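Local atomic coordinates of TIR-like domain-containing protein (Prevotella corporis, PDB entry 7EBD), a protein that belongs to the prokaryotic STING family and binds C2E in a pocket shared by the two subunits of a dimer. Residues A[10-15]-A[138-143]; A[44-49]-A[94-99]; A[71-76]-A[86-91]. All blocks are in the same frame, centred on the assembly; numbering follows the deposited sequence.

Contact 1 (A[10-15]-A[138-143]); sequences IAISYF and KRVLQL. With C2E (9,9'-[(2R,3R,3aS,5S,7aR,9R,10R,10aS,12S,14aR)-3,5,10,12-tetrahydroxy-5,12-dioxidooctahydro-2H,7H-difuro[3,2-d:3',2'-j][1,3,7,9,2,8]tetraoxadiphosphacyclododecine-2,9-diyl]bis(2-amino-1,9-dihydro-6H-purin-6-one)), chain E.
Helix segments 10-15 and 138-143 pack at a crossing angle of -40°, their axes 8.8 Å apart at the closest point and running roughly the same way, with A11 and L141 nearest each other along the backbones. This is helix-helix packing inside a prokaryotic STING domain, where helix 6-28 lines the C2E pocket and helix 124-146 lies against it. No hydrogen bond links the two segments, and every residue that touches is buried, so the joint rests on apolar contacts. The small side chain of A11 is consistent with the close approach at this point: its CB points at the partner helix and meets V140 CG1 at 3.7 Å. I12 adds a looser touch on the same V140 methyl through its CG1.

L141 does the wider work, because its two methyls part to serve two aromatic residues. CD1 rests 4.0 Å from F15 CB and lies near the plane of that ring, at its edge, while CD2 approaches Y14 CE2 at the same distance, again at the rim and not over a face. Y14 is thus wedged between protein and ligand. Its CG stands anti to the backbone N (chi1 180°), which directs the ring toward I47 of strand 42-47, one edge toward L141 and the other toward the sugar of C2E. The phenol hydroxyl is tied outside the segments, to D99 OD2, and the ring also meets that of F18. Nearby, S13 OG is hydrogen-bonded to I103 O of the second subunit. On the ligand side, Y14 CD1 lies 3.5 Å from C2E O4'.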
loop_
_atom_site.group_PDB
_atom_site.type_symbol
_atom_site.label_atom_id
_atom_site.label_comp_id
_atom_site.label_asym_id
_atom_site.label_seq_id
_atom_site.Cartn_x
_atom_site.Cartn_y
_atom_site.Cartn_z
ATOM N N ILE A 10 0.801 -10.101 1.005
ATOM C CA ILE A 10 0.791 -8.820 1.706
ATOM C C ILE A 10 2.208 -8.415 2.093
ATOM O O ILE A 10 2.606 -7.255 1.927
ATOM C CB ILE A 10 -0.136 -8.893 2.934
ATOM C CG1 ILE A 10 -1.602 -8.951 2.496
ATOM C CG2 ILE A 10 0.097 -7.710 3.857
ATOM C CD1 ILE A 10 -2.074 -7.710 1.780
ATOM N N ALA A 11 2.991 -9.364 2.608
ATOM C CA ALA A 11 4.372 -9.071 2.972
ATOM C C ALA A 11 5.194 -8.687 1.751
ATOM O O ALA A 11 6.010 -7.760 1.812
ATOM C CB ALA A 11 4.991 -10.273 3.683
ATOM N N ILE A 12 4.988 -9.380 0.629
ATOM C CA ILE A 12 5.742 -9.060 -0.581
ATOM C C ILE A 12 5.394 -7.659 -1.074
ATOM O O ILE A 12 6.278 -6.880 -1.450
ATOM C CB ILE A 12 5.495 -10.117 -1.671
ATOM C CG1 ILE A 12 5.947 -11.497 -1.197
ATOM C CG2 ILE A 12 6.238 -9.744 -2.938
ATOM C CD1 ILE A 12 5.658 -12.601 -2.190
ATOM N N SER A 13 4.101 -7.318 -1.086
ATOM C CA SER A 13 3.694 -5.985 -1.525
ATOM C C SER A 13 4.230 -4.909 -0.591
ATOM O O SER A 13 4.690 -3.855 -1.047
ATOM C CB SER A 13 2.169 -5.901 -1.613
ATOM O OG SER A 13 1.676 -6.652 -2.706
ATOM N N TYR A 14 4.197 -5.165 0.719
ATOM C CA TYR A 14 4.716 -4.199 1.682
ATOM C C TYR A 14 6.217 -4.003 1.512
ATOM O O TYR A 14 6.718 -2.876 1.607
ATOM C CB TYR A 14 4.378 -4.667 3.099
ATOM C CG TYR A 14 4.865 -3.760 4.206
ATOM C CD1 TYR A 14 4.412 -2.452 4.309
ATOM C CD2 TYR A 14 5.757 -4.223 5.166
ATOM C CE1 TYR A 14 4.847 -1.623 5.326
ATOM C CE2 TYR A 14 6.196 -3.402 6.188
ATOM C CZ TYR A 14 5.740 -2.101 6.262
ATOM O OH TYR A 14 6.174 -1.280 7.276
ATOM N N PHE A 15 6.949 -5.084 1.240
ATOM C CA PHE A 15 8.391 -4.974 1.050
ATOM C C PHE A 15 8.725 -4.238 -0.243
ATOM O O PHE A 15 9.601 -3.366 -0.258
ATOM C CB PHE A 15 9.020 -6.368 1.059
ATOM C CG PHE A 15 10.497 -6.375 0.778
ATOM C CD1 PHE A 15 11.412 -6.146 1.792
ATOM C CD2 PHE A 15 10.971 -6.618 -0.503
ATOM C CE1 PHE A 15 12.770 -6.154 1.534
ATOM C CE2 PHE A 15 12.328 -6.625 -0.768
ATOM C CZ PHE A 15 13.229 -6.393 0.252
ATOM N N LYS A 138 5.369 -11.812 9.244
ATOM C CA LYS A 138 6.671 -11.447 9.794
ATOM C C LYS A 138 7.780 -12.323 9.222
ATOM O O LYS A 138 8.873 -11.832 8.923
ATOM C CB LYS A 138 6.641 -11.539 11.320
ATOM C CG LYS A 138 5.756 -10.490 11.976
ATOM C CD LYS A 138 5.957 -10.449 13.482
ATOM C CE LYS A 138 5.641 -11.789 14.120
ATOM N NZ LYS A 138 5.855 -11.759 15.592
ATOM N N ARG A 139 7.513 -13.618 9.050
ATOM C CA ARG A 139 8.530 -14.524 8.527
ATOM C C ARG A 139 8.884 -14.181 7.085
ATOM O O ARG A 139 10.065 -14.127 6.722
ATOM C CB ARG A 139 8.043 -15.970 8.629
ATOM C CG ARG A 139 8.997 -16.989 8.028
ATOM C CD ARG A 139 8.358 -18.366 7.932
ATOM N NE ARG A 139 7.237 -18.388 6.995
ATOM C CZ ARG A 139 7.355 -18.646 5.695
ATOM N NH1 ARG A 139 8.546 -18.907 5.172
ATOM N NH2 ARG A 139 6.280 -18.646 4.917
ATOM N N VAL A 140 7.872 -13.946 6.247
ATOM C CA VAL A 140 8.135 -13.599 4.852
ATOM C C VAL A 140 8.855 -12.260 4.762
ATOM O O VAL A 140 9.793 -12.094 3.970
ATOM C CB VAL A 140 6.827 -13.597 4.039
ATOM C CG1 VAL A 140 7.078 -13.092 2.626
ATOM C CG2 VAL A 140 6.219 -14.991 4.007
ATOM N N LEU A 141 8.438 -11.286 5.578
ATOM C CA LEU A 141 9.099 -9.986 5.562
ATOM C C LEU A 141 10.555 -10.106 5.992
ATOM O O LEU A 141 11.437 -9.477 5.398
ATOM C CB LEU A 141 8.351 -9.000 6.460
ATOM C CG LEU A 141 8.883 -7.564 6.457
ATOM C CD1 LEU A 141 8.831 -6.971 5.055
ATOM C CD2 LEU A 141 8.117 -6.689 7.439
ATOM N N GLN A 142 10.829 -10.919 7.015
ATOM C CA GLN A 142 12.203 -11.098 7.466
ATOM C C GLN A 142 13.043 -11.806 6.410
ATOM O O GLN A 142 14.211 -11.458 6.202
ATOM C CB GLN A 142 12.226 -11.878 8.781
ATOM C CG GLN A 142 13.592 -11.935 9.439
ATOM C CD GLN A 142 14.062 -10.568 9.896
ATOM O OE1 GLN A 142 13.521 -10.001 10.844
ATOM N NE2 GLN A 142 15.070 -10.030 9.219
ATOM N N LEU A 143 12.463 -12.801 5.732
ATOM C CA LEU A 143 13.184 -13.475 4.657
ATOM C C LEU A 143 13.509 -12.512 3.523
ATOM O O LEU A 143 14.608 -12.558 2.957
ATOM C CB LEU A 143 12.368 -14.660 4.135
ATOM C CG LEU A 143 12.218 -15.860 5.073
ATOM C CD1 LEU A 143 11.280 -16.899 4.478
ATOM C CD2 LEU A 143 13.577 -16.476 5.373
HETATM P P1 C2E E . 1.562 -0.098 -2.337
HETATM O O2P C2E E . 2.084 1.053 -3.162
HETATM O O1P C2E E . 2.213 -1.322 -2.923
HETATM O "O5'" C2E E . 2.071 -0.092 -0.779
HETATM C "C5'" C2E E . 1.949 -1.276 -0.055
HETATM C "C4'" C2E E . 2.055 -0.954 1.462
HETATM O "O4'" C2E E . 3.232 -0.457 1.726
HETATM C "C3'" C2E E . 1.048 0.149 1.855
HETATM O "O3'" C2E E . -0.119 -0.416 2.229
HETATM C "C2'" C2E E . 1.750 0.823 3.048
HETATM O "O2'" C2E E . 1.520 0.040 4.300
HETATM C "C1'" C2E E . 3.025 0.781 2.751
HETATM N N9 C2E E . 3.436 2.014 2.138
HETATM C C8 C2E E . 3.474 2.203 0.811
HETATM N N7 C2E E . 3.902 3.475 0.663
HETATM C C5 C2E E . 4.108 4.010 1.874
HETATM C C6 C2E E . 4.589 5.395 2.325
HETATM O O6 C2E E . 4.856 6.226 1.527
HETATM N N1 C2E E . 4.715 5.687 3.719
HETATM C C2 C2E E . 4.392 4.686 4.700
HETATM N N2 C2E E . 4.518 4.979 6.115
HETATM N N3 C2E E . 3.934 3.367 4.271
HETATM C C4 C2E E . 3.809 3.074 2.819
HETATM P P11 C2E E . -1.388 0.660 2.238
HETATM O O21 C2E E . -1.278 1.810 3.210
HETATM O O11 C2E E . -2.589 -0.133 2.697
HETATM O O5A C2E E . -1.661 1.061 0.661
HETATM C C5A C2E E . -2.239 -0.006 -0.040
HETATM C C4A C2E E . -2.338 0.338 -1.475
HETATM O O4A C2E E . -3.137 1.355 -1.649
HETATM C C3A C2E E . -0.845 0.820 -2.075
HETATM O O3A C2E E . -0.060 -0.382 -2.514
HETATM C C2A C2E E . -1.094 1.534 -3.035
HETATM O O2A C2E E . -1.372 0.714 -4.266
HETATM C C1A C2E E . -2.446 2.305 -2.597
HETATM N N91 C2E E . -2.148 3.427 -1.993
HETATM C C81 C2E E . -2.036 3.714 -0.682
HETATM N N71 C2E E . -1.709 5.017 -0.591
HETATM C C51 C2E E . -1.628 5.508 -1.823
HETATM C C61 C2E E . -1.300 6.909 -2.334
HETATM O O61 C2E E . -1.061 7.775 -1.566
HETATM N N11 C2E E . -1.279 7.173 -3.738
HETATM C C21 C2E E . -1.569 6.114 -4.670
HETATM N N21 C2E E . -1.548 6.380 -6.097
HETATM N N31 C2E E . -1.883 4.778 -4.178
HETATM C C41 C2E E . -1.904 4.513 -2.711
#

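Contact 2 (A[44-49]-A[94-99]); sequences KLYIKM and TLEVYD. With C2E (9,9'-[(2R,3R,3aS,5S,7aR,9R,10R,10aS,12S,14aR)-3,5,10,12-tetrahydroxy-5,12-dioxidooctahydro-2H,7H-difuro[3,2-d:3',2'-j][1,3,7,9,2,8]tetraoxadiphosphacyclododecine-2,9-diyl]bis(2-amino-1,9-dihydro-6H-purin-6-one)), chain E.
Five backbone hydrogen bonds join segment 44-49 to strand 94-99, and D99 adds a bond to the ligand: C2E N2 donates to D99 OD1 at 2.7 Å. The pairing is parallel, within the mixed sheet at the heart of the prokaryotic STING fold. K44 N, Y46 N and K48 N donate hydrogen bonds to L95 O, V97 O and D99 O, while V97 N and D99 N return bonds to K44 O and Y46 O. The K48 bond to D99 O, 2.8 Å long, is nearly straight at its hydrogen (175°) and carries the pairing beyond the end of strand 42-47. The other carboxylate oxygen of D99, OD2, is bonded to Y14 OH, which would help to hold the group in place for the ligand.

On the face of Y46 and Y98, a second polar group forms, with Y98 OH donating to E96 OE2 from above the carboxylate plane. The two tyrosine rings lie side by side, planes 29° apart and slid so far that they barely overlap; Y46 CD2 sits over the rim of one Y98 face. The opposite face carries L45, V97, I47 and the polar D99; L45 packs on A22 and I26 of helix 6-28, and its CD1 touches V97 CG1 at 3.9 Å.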
loop_
_atom_site.group_PDB
_atom_site.type_symbol
_atom_site.label_atom_id
_atom_site.label_comp_id
_atom_site.label_asym_id
_atom_site.label_seq_id
_atom_site.Cartn_x
_atom_site.Cartn_y
_atom_site.Cartn_z
ATOM N N LYS A 44 17.840 3.832 11.024
ATOM C CA LYS A 44 17.217 2.532 11.229
ATOM C C LYS A 44 15.732 2.640 10.926
ATOM O O LYS A 44 15.110 3.664 11.217
ATOM C CB LYS A 44 17.419 2.031 12.666
ATOM C CG LYS A 44 18.870 1.816 13.064
ATOM C CD LYS A 44 19.467 0.603 12.368
ATOM C CE LYS A 44 20.922 0.403 12.764
ATOM N NZ LYS A 44 21.565 -0.705 12.003
ATOM N N LEU A 45 15.176 1.585 10.335
ATOM C CA LEU A 45 13.745 1.475 10.081
ATOM C C LEU A 45 13.190 0.350 10.943
ATOM O O LEU A 45 13.638 -0.796 10.837
ATOM C CB LEU A 45 13.464 1.209 8.603
ATOM C CG LEU A 45 12.021 0.833 8.252
ATOM C CD1 LEU A 45 11.060 1.956 8.619
ATOM C CD2 LEU A 45 11.894 0.470 6.778
ATOM N N TYR A 46 12.219 0.677 11.789
ATOM C CA TYR A 46 11.609 -0.273 12.708
ATOM C C TYR A 46 10.173 -0.533 12.276
ATOM O O TYR A 46 9.369 0.404 12.171
ATOM C CB TYR A 46 11.657 0.240 14.147
ATOM C CG TYR A 46 13.059 0.384 14.692
ATOM C CD1 TYR A 46 13.788 -0.732 15.085
ATOM C CD2 TYR A 46 13.654 1.633 14.816
ATOM C CE1 TYR A 46 15.072 -0.609 15.583
ATOM C CE2 TYR A 46 14.938 1.766 15.313
ATOM C CZ TYR A 46 15.642 0.642 15.693
ATOM O OH TYR A 46 16.919 0.770 16.192
ATOM N N ILE A 47 9.862 -1.800 12.023
ATOM C CA ILE A 47 8.522 -2.221 11.640
ATOM C C ILE A 47 7.778 -2.612 12.909
ATOM O O ILE A 47 8.198 -3.525 13.629
ATOM C CB ILE A 47 8.567 -3.390 10.646
ATOM C CG1 ILE A 47 9.559 -3.100 9.515
ATOM C CG2 ILE A 47 7.178 -3.664 10.085
ATOM C CD1 ILE A 47 9.234 -1.867 8.704
ATOM N N LYS A 48 6.673 -1.930 13.183
ATOM C CA LYS A 48 5.886 -2.157 14.389
ATOM C C LYS A 48 4.621 -2.917 14.019
ATOM O O LYS A 48 3.814 -2.434 13.219
ATOM C CB LYS A 48 5.541 -0.835 15.073
ATOM C CG LYS A 48 4.598 -0.978 16.255
ATOM C CD LYS A 48 5.255 -1.723 17.404
ATOM C CE LYS A 48 4.310 -1.855 18.586
ATOM N NZ LYS A 48 4.949 -2.572 19.725
HETATM N N MSE A 49 4.454 -4.101 14.599
HETATM C CA MSE A 49 3.245 -4.889 14.397
HETATM C C MSE A 49 2.163 -4.442 15.369
HETATM O O MSE A 49 2.464 -4.043 16.492
HETATM C CB MSE A 49 3.530 -6.382 14.584
HETATM C CG MSE A 49 4.615 -6.925 13.675
HETATM SE SE MSE A 49 4.123 -6.794 11.799
HETATM C CE MSE A 49 2.696 -8.112 11.760
ATOM N N THR A 94 21.523 9.039 15.381
ATOM C CA THR A 94 20.767 8.066 14.608
ATOM C C THR A 94 19.377 8.601 14.293
ATOM O O THR A 94 18.720 9.207 15.145
ATOM C CB THR A 94 20.656 6.741 15.366
ATOM O OG1 THR A 94 21.968 6.265 15.687
ATOM C CG2 THR A 94 19.939 5.694 14.522
ATOM N N LEU A 95 18.940 8.388 13.057
ATOM C CA LEU A 95 17.572 8.688 12.648
ATOM C C LEU A 95 16.759 7.404 12.753
ATOM O O LEU A 95 17.000 6.446 12.009
ATOM C CB LEU A 95 17.530 9.245 11.228
ATOM C CG LEU A 95 16.123 9.495 10.677
ATOM C CD1 LEU A 95 15.457 10.665 11.385
ATOM C CD2 LEU A 95 16.161 9.717 9.178
ATOM N N GLU A 96 15.804 7.375 13.683
ATOM C CA GLU A 96 14.966 6.202 13.903
ATOM C C GLU A 96 13.613 6.444 13.246
ATOM O O GLU A 96 12.838 7.289 13.701
ATOM C CB GLU A 96 14.810 5.907 15.393
ATOM C CG GLU A 96 16.122 5.676 16.121
ATOM C CD GLU A 96 15.919 5.197 17.544
ATOM O OE1 GLU A 96 16.865 4.616 18.117
ATOM O OE2 GLU A 96 14.811 5.393 18.086
ATOM N N VAL A 97 13.342 5.715 12.166
ATOM C CA VAL A 97 12.074 5.769 11.451
ATOM C C VAL A 97 11.228 4.596 11.912
ATOM O O VAL A 97 11.741 3.486 12.093
ATOM C CB VAL A 97 12.302 5.723 9.929
ATOM C CG1 VAL A 97 10.982 5.818 9.182
ATOM C CG2 VAL A 97 13.251 6.829 9.506
ATOM N N TYR A 98 9.934 4.829 12.107
ATOM C CA TYR A 98 9.025 3.774 12.527
ATOM C C TYR A 98 7.875 3.649 11.538
ATOM O O TYR A 98 7.463 4.631 10.913
ATOM C CB TYR A 98 8.472 4.037 13.939
ATOM C CG TYR A 98 9.506 3.939 15.043
ATOM C CD1 TYR A 98 10.378 4.987 15.303
ATOM C CD2 TYR A 98 9.598 2.799 15.830
ATOM C CE1 TYR A 98 11.321 4.897 16.312
ATOM C CE2 TYR A 98 10.536 2.702 16.841
ATOM C CZ TYR A 98 11.394 3.753 17.078
ATOM O OH TYR A 98 12.329 3.656 18.084
ATOM N N ASP A 99 7.362 2.429 11.394
ATOM C CA ASP A 99 6.180 2.238 10.562
ATOM C C ASP A 99 5.386 1.034 11.035
ATOM O O ASP A 99 5.956 -0.026 11.312
ATOM C CB ASP A 99 6.552 2.063 9.086
ATOM C CG ASP A 99 5.330 2.049 8.183
ATOM O OD1 ASP A 99 4.718 3.121 8.000
ATOM O OD2 ASP A 99 4.974 0.969 7.667
HETATM P P1 C2E E . 1.562 -0.098 -2.337
HETATM O O2P C2E E . 2.084 1.053 -3.162
HETATM O O1P C2E E . 2.213 -1.322 -2.923
HETATM O "O5'" C2E E . 2.071 -0.092 -0.779
HETATM C "C5'" C2E E . 1.949 -1.276 -0.055
HETATM C "C4'" C2E E . 2.055 -0.954 1.462
HETATM O "O4'" C2E E . 3.232 -0.457 1.726
HETATM C "C3'" C2E E . 1.048 0.149 1.855
HETATM O "O3'" C2E E . -0.119 -0.416 2.229
HETATM C "C2'" C2E E . 1.750 0.823 3.048
HETATM O "O2'" C2E E . 1.520 0.040 4.300
HETATM C "C1'" C2E E . 3.025 0.781 2.751
HETATM N N9 C2E E . 3.436 2.014 2.138
HETATM C C8 C2E E . 3.474 2.203 0.811
HETATM N N7 C2E E . 3.902 3.475 0.663
HETATM C C5 C2E E . 4.108 4.010 1.874
HETATM C C6 C2E E . 4.589 5.395 2.325
HETATM O O6 C2E E . 4.856 6.226 1.527
HETATM N N1 C2E E . 4.715 5.687 3.719
HETATM C C2 C2E E . 4.392 4.686 4.700
HETATM N N2 C2E E . 4.518 4.979 6.115
HETATM N N3 C2E E . 3.934 3.367 4.271
HETATM C C4 C2E E . 3.809 3.074 2.819
HETATM P P11 C2E E . -1.388 0.660 2.238
HETATM O O21 C2E E . -1.278 1.810 3.210
HETATM O O11 C2E E . -2.589 -0.133 2.697
HETATM O O5A C2E E . -1.661 1.061 0.661
HETATM C C5A C2E E . -2.239 -0.006 -0.040
HETATM C C4A C2E E . -2.338 0.338 -1.475
HETATM O O4A C2E E . -3.137 1.355 -1.649
HETATM C C3A C2E E . -0.845 0.820 -2.075
HETATM O O3A C2E E . -0.060 -0.382 -2.514
HETATM C C2A C2E E . -1.094 1.534 -3.035
HETATM O O2A C2E E . -1.372 0.714 -4.266
HETATM C C1A C2E E . -2.446 2.305 -2.597
HETATM N N91 C2E E . -2.148 3.427 -1.993
HETATM C C81 C2E E . -2.036 3.714 -0.682
HETATM N N71 C2E E . -1.709 5.017 -0.591
HETATM C C51 C2E E . -1.628 5.508 -1.823
HETATM C C61 C2E E . -1.300 6.909 -2.334
HETATM O O61 C2E E . -1.061 7.775 -1.566
HETATM N N11 C2E E . -1.279 7.173 -3.738
HETATM C C21 C2E E . -1.569 6.114 -4.670
HETATM N N21 C2E E . -1.548 6.380 -6.097
HETATM N N31 C2E E . -1.883 4.778 -4.178
HETATM C C41 C2E E . -1.904 4.513 -2.711
HETATM O O HOH W 1 18.480 3.102 16.966
#

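Contact 3 (A[71-76]-A[86-91]); sequences NETQMS and IVSKEE. With ACT (acetate ion), chain C.
S88 OG is gripped by two groups: it receives a hydrogen bond from T73 OG1 at 2.9 Å and gives one to an acetate oxygen, ACT O, at 2.7 Å. The acetate probably comes from the crystallisation liquor. Both hydroxyls stand between the backbone N and the carbonyl carbon of their residues (chi1 46° for T73, 63° for S88), which brings them together on one face of a beta hairpin. Strands 71-75 and 84-91 are its arms, and 71-75 is the outermost strand of the mixed sheet within this chain.

Two antiparallel hydrogen-bonded pairs, N71 with S88 and T73 with I86, flank the non-hydrogen-bonded pair of E72 and V87. The N71 and S88 bonds lie in the carbonyl planes, whereas the donors joining T73 and I86 are tilted from theirs. The axes of the short segments stand at 113°, far from the antiparallel alignment of straight strands.

Hydrophobic contact gathers at I86. The side chains of I86 and the selenomethionine M75 cross at about a right angle, with M75 CE 3.5 Å from I86 CD1. M75 also rests on helix 6-28, and I86 on V97 of the neighbouring strand, so this end of the hairpin turns toward the core. On the other face, E72 lies alongside V87, with OE1 3.3 Å from V87 CG1; that same oxygen is hydrogen-bonded to N81 of the second subunit. The hairpin therefore has a divided chemistry: two hydroxyls and an acetate on the face shared with I86, a methyl contact against the core, and a carboxylate bonded to N81 of the second subunit.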
loop_
_atom_site.group_PDB
_atom_site.type_symbol
_atom_site.label_atom_id
_atom_site.label_comp_id
_atom_site.label_asym_id
_atom_site.label_seq_id
_atom_site.Cartn_x
_atom_site.Cartn_y
_atom_site.Cartn_z
ATOM N N ASN A 71 7.749 12.499 14.747
ATOM C CA ASN A 71 7.315 13.614 13.924
ATOM C C ASN A 71 7.282 13.184 12.463
ATOM O O ASN A 71 7.981 12.255 12.045
ATOM C CB ASN A 71 8.225 14.837 14.102
ATOM C CG ASN A 71 9.662 14.553 13.738
ATOM O OD1 ASN A 71 10.465 14.157 14.585
ATOM N ND2 ASN A 71 10.000 14.760 12.472
ATOM N N GLU A 72 6.452 13.882 11.693
ATOM C CA GLU A 72 6.213 13.528 10.302
ATOM C C GLU A 72 7.350 14.033 9.425
ATOM O O GLU A 72 7.706 15.214 9.478
ATOM C CB GLU A 72 4.887 14.128 9.839
ATOM C CG GLU A 72 3.685 13.569 10.578
ATOM C CD GLU A 72 3.296 12.184 10.124
ATOM O OE1 GLU A 72 2.501 11.538 10.837
ATOM O OE2 GLU A 72 3.791 11.733 9.071
ATOM N N THR A 73 7.919 13.138 8.616
ATOM C CA THR A 73 8.968 13.491 7.668
ATOM C C THR A 73 8.723 12.734 6.369
ATOM O O THR A 73 7.773 11.954 6.251
ATOM C CB THR A 73 10.364 13.183 8.228
ATOM O OG1 THR A 73 10.370 11.876 8.812
ATOM C CG2 THR A 73 10.769 14.210 9.276
ATOM N N GLN A 74 9.594 12.959 5.387
ATOM C CA GLN A 74 9.466 12.277 4.109
ATOM C C GLN A 74 10.845 12.033 3.513
ATOM O O GLN A 74 11.820 12.716 3.837
ATOM C CB GLN A 74 8.588 13.068 3.131
ATOM C CG GLN A 74 9.110 14.449 2.783
ATOM C CD GLN A 74 8.186 15.187 1.832
ATOM O OE1 GLN A 74 6.979 15.269 2.061
ATOM N NE2 GLN A 74 8.749 15.721 0.753
HETATM N N MSE A 75 10.904 11.033 2.638
HETATM C CA MSE A 75 12.110 10.667 1.909
HETATM C C MSE A 75 11.880 10.827 0.410
HETATM O O MSE A 75 10.884 10.335 -0.124
HETATM C CB MSE A 75 12.514 9.221 2.209
HETATM C CG MSE A 75 12.565 8.836 3.680
HETATM SE SE MSE A 75 12.729 6.895 3.872
HETATM C CE MSE A 75 13.160 6.773 5.768
ATOM N N SER A 76 12.796 11.506 -0.274
ATOM C CA SER A 76 12.724 11.650 -1.722
ATOM C C SER A 76 13.379 10.438 -2.377
ATOM O O SER A 76 14.580 10.207 -2.201
ATOM C CB SER A 76 13.398 12.943 -2.175
ATOM O OG SER A 76 12.612 14.071 -1.832
ATOM N N ILE A 86 6.846 9.206 6.265
ATOM C CA ILE A 86 7.238 8.391 7.405
ATOM C C ILE A 86 7.073 9.208 8.680
ATOM O O ILE A 86 6.866 10.423 8.652
ATOM C CB ILE A 86 8.696 7.905 7.290
ATOM C CG1 ILE A 86 9.598 9.082 6.913
ATOM C CG2 ILE A 86 8.812 6.774 6.280
ATOM C CD1 ILE A 86 10.996 8.992 7.457
ATOM N N VAL A 87 7.190 8.515 9.807
ATOM C CA VAL A 87 7.323 9.138 11.117
ATOM C C VAL A 87 8.672 8.730 11.685
ATOM O O VAL A 87 9.094 7.575 11.543
ATOM C CB VAL A 87 6.176 8.742 12.068
ATOM C CG1 VAL A 87 4.905 9.485 11.697
ATOM C CG2 VAL A 87 5.943 7.245 12.019
ATOM N N SER A 88 9.362 9.681 12.308
ATOM C CA SER A 88 10.725 9.426 12.743
ATOM C C SER A 88 11.042 10.245 13.983
ATOM O O SER A 88 10.247 11.072 14.437
ATOM C CB SER A 88 11.732 9.737 11.632
ATOM O OG SER A 88 11.693 11.109 11.285
ATOM N N LYS A 89 12.227 9.989 14.527
ATOM C CA LYS A 89 12.756 10.748 15.647
ATOM C C LYS A 89 14.275 10.662 15.612
ATOM O O LYS A 89 14.864 9.904 14.832
ATOM C CB LYS A 89 12.208 10.242 16.988
ATOM C CG LYS A 89 12.772 8.901 17.423
ATOM C CD LYS A 89 12.104 8.402 18.694
ATOM C CE LYS A 89 12.968 8.674 19.914
ATOM N NZ LYS A 89 12.487 7.929 21.111
ATOM N N GLU A 90 14.905 11.466 16.461
ATOM C CA GLU A 90 16.354 11.527 16.578
ATOM C C GLU A 90 16.777 10.846 17.870
ATOM O O GLU A 90 16.211 11.119 18.933
ATOM C CB GLU A 90 16.836 12.979 16.554
ATOM C CG GLU A 90 18.214 13.195 17.151
ATOM C CD GLU A 90 18.555 14.664 17.309
ATOM O OE1 GLU A 90 18.298 15.440 16.366
ATOM O OE2 GLU A 90 19.078 15.042 18.378
ATOM N N GLU A 91 17.759 9.950 17.774
ATOM C CA GLU A 91 18.357 9.281 18.929
ATOM C C GLU A 91 19.862 9.477 18.790
ATOM O O GLU A 91 20.539 8.699 18.110
ATOM C CB GLU A 91 17.971 7.806 18.993
ATOM C CG GLU A 91 18.534 7.065 20.198
ATOM C CD GLU A 91 17.546 6.981 21.346
ATOM O OE1 GLU A 91 16.513 7.683 21.298
ATOM O OE2 GLU A 91 17.800 6.211 22.297
HETATM C C ACT C . 13.029 14.372 12.453
HETATM O O ACT C . 12.598 13.229 12.778
HETATM O OXT ACT C . 12.380 15.372 12.034
HETATM C CH3 ACT C . 14.568 14.560 12.597
#

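Overall arrangement
The three contacts run from a helix pair through the middle of the sheet to its outermost strand within the chain. Contact 1 is wholly buried and apolar, whereas contacts 2 and 3 are partly buried and built on backbone hydrogen bonds, parallel in one and antiparallel in the other. Contacts 2 and 3 belong to the same sheet: strands 84-91 and 94-99 are neighbours, bonded through V87 O to Y98 N and K89 N to E96 O. Contact 1 meets contact 2 where Y14 reaches D99, and both touch C2E. Contacts 1 and 3 lie on opposite sides of the chain's centre, about 22 Å apart between centres, yet each touches the second subunit.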